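Response regulator FixJ (Bradyrhizobium japonicum, PDB 5XSO) turns on transcription of nifA and fixK, and so of nitrogen-fixation genes, when its receiver domain is activated by the sensor kinase FixL. Local coordinates at residues 31-36 with 117-122; 109-114 with 123-128. All blocks are in the same frame, centred on the assembly; numbering follows the deposited sequence.

Contact 1: 31-36 with 117-122; sequences NFLLDS and FEDDRL
Leu33, on helix 24-36, meets Asp119 and Leu122, one turn apart at the start of helix 119-138, so the first and last helices of the CheY-like receiver domain pack side by side on one face of its parallel sheet. Its first torsion (chi1 79°) swings CG between the backbone N and the carbonyl carbon, and chi2 (85°) then sends CD2 to Asp119 and CD1 toward Leu122. CD2 of Leu33 lies 3.3 Å from OD1 of Asp119, and CB of Leu33 is 3.7 Å from OD2, the carboxylate meeting the leucine at a slant with OD1 against the methyl and OD2 over CB. The other methyl turns inward: CD1 of Leu33 is 4.2 Å from CD2 of Leu122, the two side chains crossing at about a right angle. Shortening Leu33 to an alanine is likely to open a gap between the helices, leaving Leu122 with Leu34 alone on this side and OD1 of Asp119 without its methyl cover. Leu34 is deeper, its CD2 4.4 Å from the same CD2 of Leu122, while its side chain also touches Val41, Ile17 and Val19 of the sheet. Leu122 in turn reaches Leu113 on the edge strand, so the leucine layer runs on beneath helix 119-138. The contact is therefore van der Waals in character: buried leucines make the inner side, and the exposed carboxylate of Asp119, met by C-H groups alone across these two segments, borders it toward solvent.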
loop_
_atom_site.group_PDB
_atom_site.type_symbol
_atom_site.label_atom_id
_atom_site.label_comp_id
_atom_site.label_asym_id
_atom_site.label_seq_id
_atom_site.Cartn_x
_atom_site.Cartn_y
_atom_site.Cartn_z
ATOM N N ASN A 31 23.415 3.044 -8.157
ATOM C CA ASN A 31 23.926 3.807 -7.010
ATOM C C ASN A 31 24.409 5.165 -7.520
ATOM O O ASN A 31 24.033 6.229 -7.002
ATOM C CB ASN A 31 25.051 2.999 -6.329
ATOM C CG ASN A 31 25.194 3.263 -4.794
ATOM O OD1 ASN A 31 24.459 4.046 -4.208
ATOM N ND2 ASN A 31 26.192 2.612 -4.161
ATOM N N PHE A 32 25.225 5.137 -8.563
ATOM C CA PHE A 32 25.839 6.375 -9.034
ATOM C C PHE A 32 24.798 7.333 -9.620
ATOM O O PHE A 32 24.746 8.523 -9.240
ATOM C CB PHE A 32 26.943 6.066 -10.046
ATOM C CG PHE A 32 27.847 7.239 -10.296
ATOM C CD1 PHE A 32 27.634 8.065 -11.409
ATOM C CD2 PHE A 32 28.867 7.561 -9.371
ATOM C CE1 PHE A 32 28.498 9.201 -11.623
ATOM C CE2 PHE A 32 29.727 8.714 -9.564
ATOM C CZ PHE A 32 29.526 9.506 -10.699
ATOM N N LEU A 33 23.981 6.859 -10.557
ATOM C CA LEU A 33 23.055 7.767 -11.232
ATOM C C LEU A 33 21.973 8.322 -10.300
ATOM O O LEU A 33 21.448 9.414 -10.544
ATOM C CB LEU A 33 22.387 7.058 -12.431
ATOM C CG LEU A 33 21.226 6.081 -12.222
ATOM C CD1 LEU A 33 19.824 6.763 -12.128
ATOM C CD2 LEU A 33 21.169 4.998 -13.398
ATOM N N LEU A 34 21.521 7.549 -9.309
ATOM C CA LEU A 34 20.492 8.083 -8.428
ATOM C C LEU A 34 21.078 9.184 -7.538
ATOM O O LEU A 34 20.404 10.179 -7.226
ATOM C CB LEU A 34 19.924 6.940 -7.590
ATOM C CG LEU A 34 19.153 5.899 -8.456
ATOM C CD1 LEU A 34 18.830 4.671 -7.567
ATOM C CD2 LEU A 34 17.901 6.524 -8.994
ATOM N N ASP A 35 22.329 9.004 -7.117
ATOM C CA ASP A 35 22.966 10.044 -6.313
ATOM C C ASP A 35 23.093 11.334 -7.110
ATOM O O ASP A 35 22.850 12.427 -6.578
ATOM C CB ASP A 35 24.342 9.599 -5.842
ATOM C CG ASP A 35 24.976 10.657 -4.927
ATOM O OD1 ASP A 35 24.409 10.941 -3.864
ATOM O OD2 ASP A 35 25.960 11.256 -5.360
ATOM N N SER A 36 23.489 11.224 -8.393
ATOM C CA SER A 36 23.608 12.423 -9.224
ATOM C C SER A 36 22.286 13.149 -9.363
ATOM O O SER A 36 22.271 14.376 -9.521
ATOM C CB SER A 36 24.172 12.125 -10.617
ATOM O OG SER A 36 25.358 11.343 -10.541
ATOM N N PHE A 117 18.166 1.091 -20.253
ATOM C CA PHE A 117 17.339 2.289 -20.222
ATOM C C PHE A 117 18.225 3.494 -19.897
ATOM O O PHE A 117 19.303 3.370 -19.294
ATOM C CB PHE A 117 16.134 2.098 -19.206
ATOM C CG PHE A 117 16.566 1.750 -17.805
ATOM C CD1 PHE A 117 17.110 2.727 -16.959
ATOM C CD2 PHE A 117 16.475 0.441 -17.362
ATOM C CE1 PHE A 117 17.512 2.410 -15.673
ATOM C CE2 PHE A 117 16.869 0.085 -16.068
ATOM C CZ PHE A 117 17.396 1.075 -15.226
ATOM N N GLU A 118 17.744 4.683 -20.234
ATOM C CA GLU A 118 18.478 5.911 -19.922
ATOM C C GLU A 118 18.286 6.332 -18.471
ATOM O O GLU A 118 17.209 6.116 -17.889
ATOM C CB GLU A 118 18.012 7.036 -20.838
ATOM C CG GLU A 118 18.125 6.712 -22.327
ATOM C CD GLU A 118 19.547 6.823 -22.862
ATOM O OE1 GLU A 118 19.753 6.611 -24.082
ATOM O OE2 GLU A 118 20.464 7.129 -22.069
ATOM N N ASP A 119 19.334 6.957 -17.897
ATOM C CA ASP A 119 19.294 7.417 -16.500
ATOM C C ASP A 119 18.069 8.280 -16.254
ATOM O O ASP A 119 17.387 8.156 -15.222
ATOM C CB ASP A 119 20.548 8.249 -16.132
ATOM C CG ASP A 119 21.850 7.465 -16.173
ATOM O OD1 ASP A 119 21.827 6.264 -16.425
ATOM O OD2 ASP A 119 22.933 8.082 -15.957
ATOM N N ASP A 120 17.776 9.189 -17.185
ATOM C CA ASP A 120 16.719 10.167 -16.933
ATOM C C ASP A 120 15.339 9.560 -17.041
ATOM O O ASP A 120 14.382 10.096 -16.451
ATOM C CB ASP A 120 16.817 11.339 -17.906
ATOM C CG ASP A 120 17.937 12.305 -17.578
ATOM O OD1 ASP A 120 18.677 12.184 -16.533
ATOM O OD2 ASP A 120 18.108 13.205 -18.425
ATOM N N ARG A 121 15.186 8.484 -17.828
ATOM C CA ARG A 121 13.902 7.805 -17.864
ATOM C C ARG A 121 13.581 7.187 -16.506
ATOM O O ARG A 121 12.423 7.242 -16.051
ATOM C CB ARG A 121 13.905 6.734 -18.957
ATOM C CG ARG A 121 12.612 5.960 -19.053
ATOM C CD ARG A 121 11.737 6.501 -20.085
ATOM N NE ARG A 121 10.804 5.482 -20.570
ATOM C CZ ARG A 121 9.569 5.319 -20.103
ATOM N NH1 ARG A 121 9.129 6.107 -19.129
ATOM N NH2 ARG A 121 8.776 4.372 -20.606
ATOM N N LEU A 122 14.583 6.589 -15.851
ATOM C CA LEU A 122 14.360 6.050 -14.507
ATOM C C LEU A 122 14.029 7.171 -13.531
ATOM O O LEU A 122 13.075 7.068 -12.756
ATOM C CB LEU A 122 15.595 5.298 -14.008
ATOM C CG LEU A 122 15.484 4.685 -12.609
ATOM C CD1 LEU A 122 14.188 3.821 -12.444
ATOM C CD2 LEU A 122 16.796 3.904 -12.325
#

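Contact 2: 109-114 with 123-128; sequences AVDFLE and TAMIES
Met125 extends from its helix toward Asp111 and Leu113 with CG anti to the backbone N (chi1 -178°) and chi2 likewise extended, then bends at chi3 (-72°) to lay its methyl against the strand. Asp111, with its own CG anti to the backbone N, offers its carboxylate to the same methyl. The setting is the last beta-alpha unit of the CheY-like receiver fold: edge strand 111-114 leads into helix 119-138, which returns over the sheet antiparallel to it, the axes of the two short segments approaching to 10.2 Å. Met125 bridges this gap. Its CE is 3.9 Å from CD2 of Leu113, the two side chains running antiparallel alongside each other. CE of Met125 also lies 3.6 Å from the backbone O of Phe112. On the Asp111 side the two side chains cross at about a right angle, SD of Met125 lying 3.9 Å from CB of Asp111. Leu90 of the neighbouring strand 89-93 also touches Met125, so the Met125 side chain packs over two adjacent strands. The side chain of Phe112 leaves on the other face, packing on Ala101 and Met105 of helix 98-106. OD1 of Asp111 accepts a hydrogen bond from the backbone N of Phe112 at 2.9 Å, on its anti side and 32° out of the carboxylate plane. OD2 of Asp111 lies 3.5 Å from the CE methyl of Met125.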
loop_
_atom_site.group_PDB
_atom_site.type_symbol
_atom_site.label_atom_id
_atom_site.label_comp_id
_atom_site.label_asym_id
_atom_site.label_seq_id
_atom_site.Cartn_x
_atom_site.Cartn_y
_atom_site.Cartn_z
ATOM N N ALA A 109 2.720 -3.371 -9.106
ATOM C CA ALA A 109 3.891 -2.556 -9.457
ATOM C C ALA A 109 3.452 -1.350 -10.289
ATOM O O ALA A 109 2.520 -1.436 -11.111
ATOM C CB ALA A 109 4.915 -3.390 -10.241
ATOM N N VAL A 110 4.138 -0.215 -10.091
ATOM C CA VAL A 110 3.715 1.022 -10.735
ATOM C C VAL A 110 4.084 1.041 -12.225
ATOM O O VAL A 110 3.279 1.452 -13.087
ATOM C CB VAL A 110 4.322 2.204 -9.961
ATOM C CG1 VAL A 110 4.224 3.517 -10.765
ATOM C CG2 VAL A 110 3.656 2.306 -8.565
ATOM N N ASP A 111 5.275 0.584 -12.589
ATOM C CA ASP A 111 5.681 0.660 -14.000
ATOM C C ASP A 111 6.915 -0.243 -14.143
ATOM O O ASP A 111 7.390 -0.812 -13.153
ATOM C CB ASP A 111 5.928 2.143 -14.384
ATOM C CG ASP A 111 5.736 2.437 -15.883
ATOM O OD1 ASP A 111 5.724 1.500 -16.698
ATOM O OD2 ASP A 111 5.650 3.640 -16.269
ATOM N N PHE A 112 7.440 -0.364 -15.366
ATOM C CA PHE A 112 8.593 -1.204 -15.638
ATOM C C PHE A 112 9.515 -0.465 -16.589
ATOM O O PHE A 112 9.102 0.484 -17.286
ATOM C CB PHE A 112 8.169 -2.572 -16.222
ATOM C CG PHE A 112 7.711 -2.472 -17.653
ATOM C CD1 PHE A 112 8.578 -2.740 -18.693
ATOM C CD2 PHE A 112 6.409 -2.060 -17.951
ATOM C CE1 PHE A 112 8.147 -2.626 -20.024
ATOM C CE2 PHE A 112 5.986 -1.936 -19.293
ATOM C CZ PHE A 112 6.840 -2.198 -20.323
ATOM N N LEU A 113 10.758 -0.933 -16.673
ATOM C CA LEU A 113 11.723 -0.400 -17.624
ATOM C C LEU A 113 12.401 -1.542 -18.342
ATOM O O LEU A 113 12.948 -2.439 -17.686
ATOM C CB LEU A 113 12.815 0.456 -16.883
ATOM C CG LEU A 113 12.480 1.927 -16.700
ATOM C CD1 LEU A 113 13.562 2.703 -15.925
ATOM C CD2 LEU A 113 12.314 2.545 -18.083
ATOM N N GLU A 114 12.383 -1.517 -19.668
ATOM C CA GLU A 114 13.134 -2.503 -20.430
ATOM C C GLU A 114 14.581 -2.064 -20.524
ATOM O O GLU A 114 14.855 -0.960 -21.010
ATOM C CB GLU A 114 12.549 -2.690 -21.845
ATOM C CG GLU A 114 13.322 -3.767 -22.589
ATOM C CD GLU A 114 12.819 -3.988 -24.044
ATOM O OE1 GLU A 114 13.623 -3.988 -24.969
ATOM O OE2 GLU A 114 11.603 -4.220 -24.193
ATOM N N THR A 123 14.814 8.260 -13.540
ATOM C CA THR A 123 14.606 9.230 -12.466
ATOM C C THR A 123 13.267 9.949 -12.644
ATOM O O THR A 123 12.555 10.183 -11.660
ATOM C CB THR A 123 15.782 10.216 -12.359
ATOM O OG1 THR A 123 16.043 10.792 -13.630
ATOM C CG2 THR A 123 17.073 9.527 -11.831
ATOM N N ALA A 124 12.849 10.209 -13.889
ATOM C CA ALA A 124 11.507 10.745 -14.118
ATOM C C ALA A 124 10.422 9.778 -13.659
ATOM O O ALA A 124 9.364 10.193 -13.165
ATOM C CB ALA A 124 11.298 11.057 -15.601
ATOM N N MET A 125 10.622 8.482 -13.886
ATOM C CA MET A 125 9.619 7.523 -13.455
ATOM C C MET A 125 9.551 7.469 -11.943
ATOM O O MET A 125 8.465 7.306 -11.371
ATOM C CB MET A 125 9.943 6.148 -14.048
ATOM C CG MET A 125 8.954 5.028 -13.736
ATOM S SD MET A 125 9.518 3.516 -14.610
ATOM C CE MET A 125 9.152 3.947 -16.295
ATOM N N ILE A 126 10.708 7.553 -11.282
ATOM C CA ILE A 126 10.725 7.539 -9.830
ATOM C C ILE A 126 10.003 8.760 -9.298
ATOM O O ILE A 126 9.236 8.672 -8.335
ATOM C CB ILE A 126 12.179 7.493 -9.310
ATOM C CG1 ILE A 126 12.794 6.107 -9.567
ATOM C CG2 ILE A 126 12.233 7.898 -7.781
ATOM C CD1 ILE A 126 14.392 6.111 -9.384
ATOM N N GLU A 127 10.279 9.936 -9.884
ATOM C CA GLU A 127 9.653 11.155 -9.363
ATOM C C GLU A 127 8.145 11.050 -9.420
ATOM O O GLU A 127 7.444 11.454 -8.473
ATOM C CB GLU A 127 10.111 12.389 -10.140
ATOM C CG GLU A 127 11.269 13.085 -9.523
ATOM C CD GLU A 127 11.462 14.465 -10.115
ATOM O OE1 GLU A 127 12.522 14.692 -10.741
ATOM O OE2 GLU A 127 10.540 15.308 -9.964
ATOM N N SER A 128 7.626 10.492 -10.509
ATOM C CA SER A 128 6.189 10.342 -10.654
ATOM C C SER A 128 5.638 9.342 -9.650
ATOM O O SER A 128 4.611 9.595 -9.017
ATOM C CB SER A 128 5.865 9.927 -12.085
ATOM O OG SER A 128 4.532 9.474 -12.222
#

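In the fold
Helix 119-138 is common to both contacts, whose centres lie 11 Å apart: its first turn meets helix 24-36 in contact 1, and the following turns lie over edge strand 111-114 in contact 2. Apolar side chains join the two. CD1 of Leu122 is 3.7 Å from CD1 of Leu113, and CD2 of Leu34 is 3.6 Å from CD1 of Ile126, so one hydrophobic layer continues from helix to helix and down to the sheet. This layer lies near the probable magnesium site, with the side chain of Leu122 about 9 Å from that of Asp21 and that of Leu113 about 10 Å from that of Asp65.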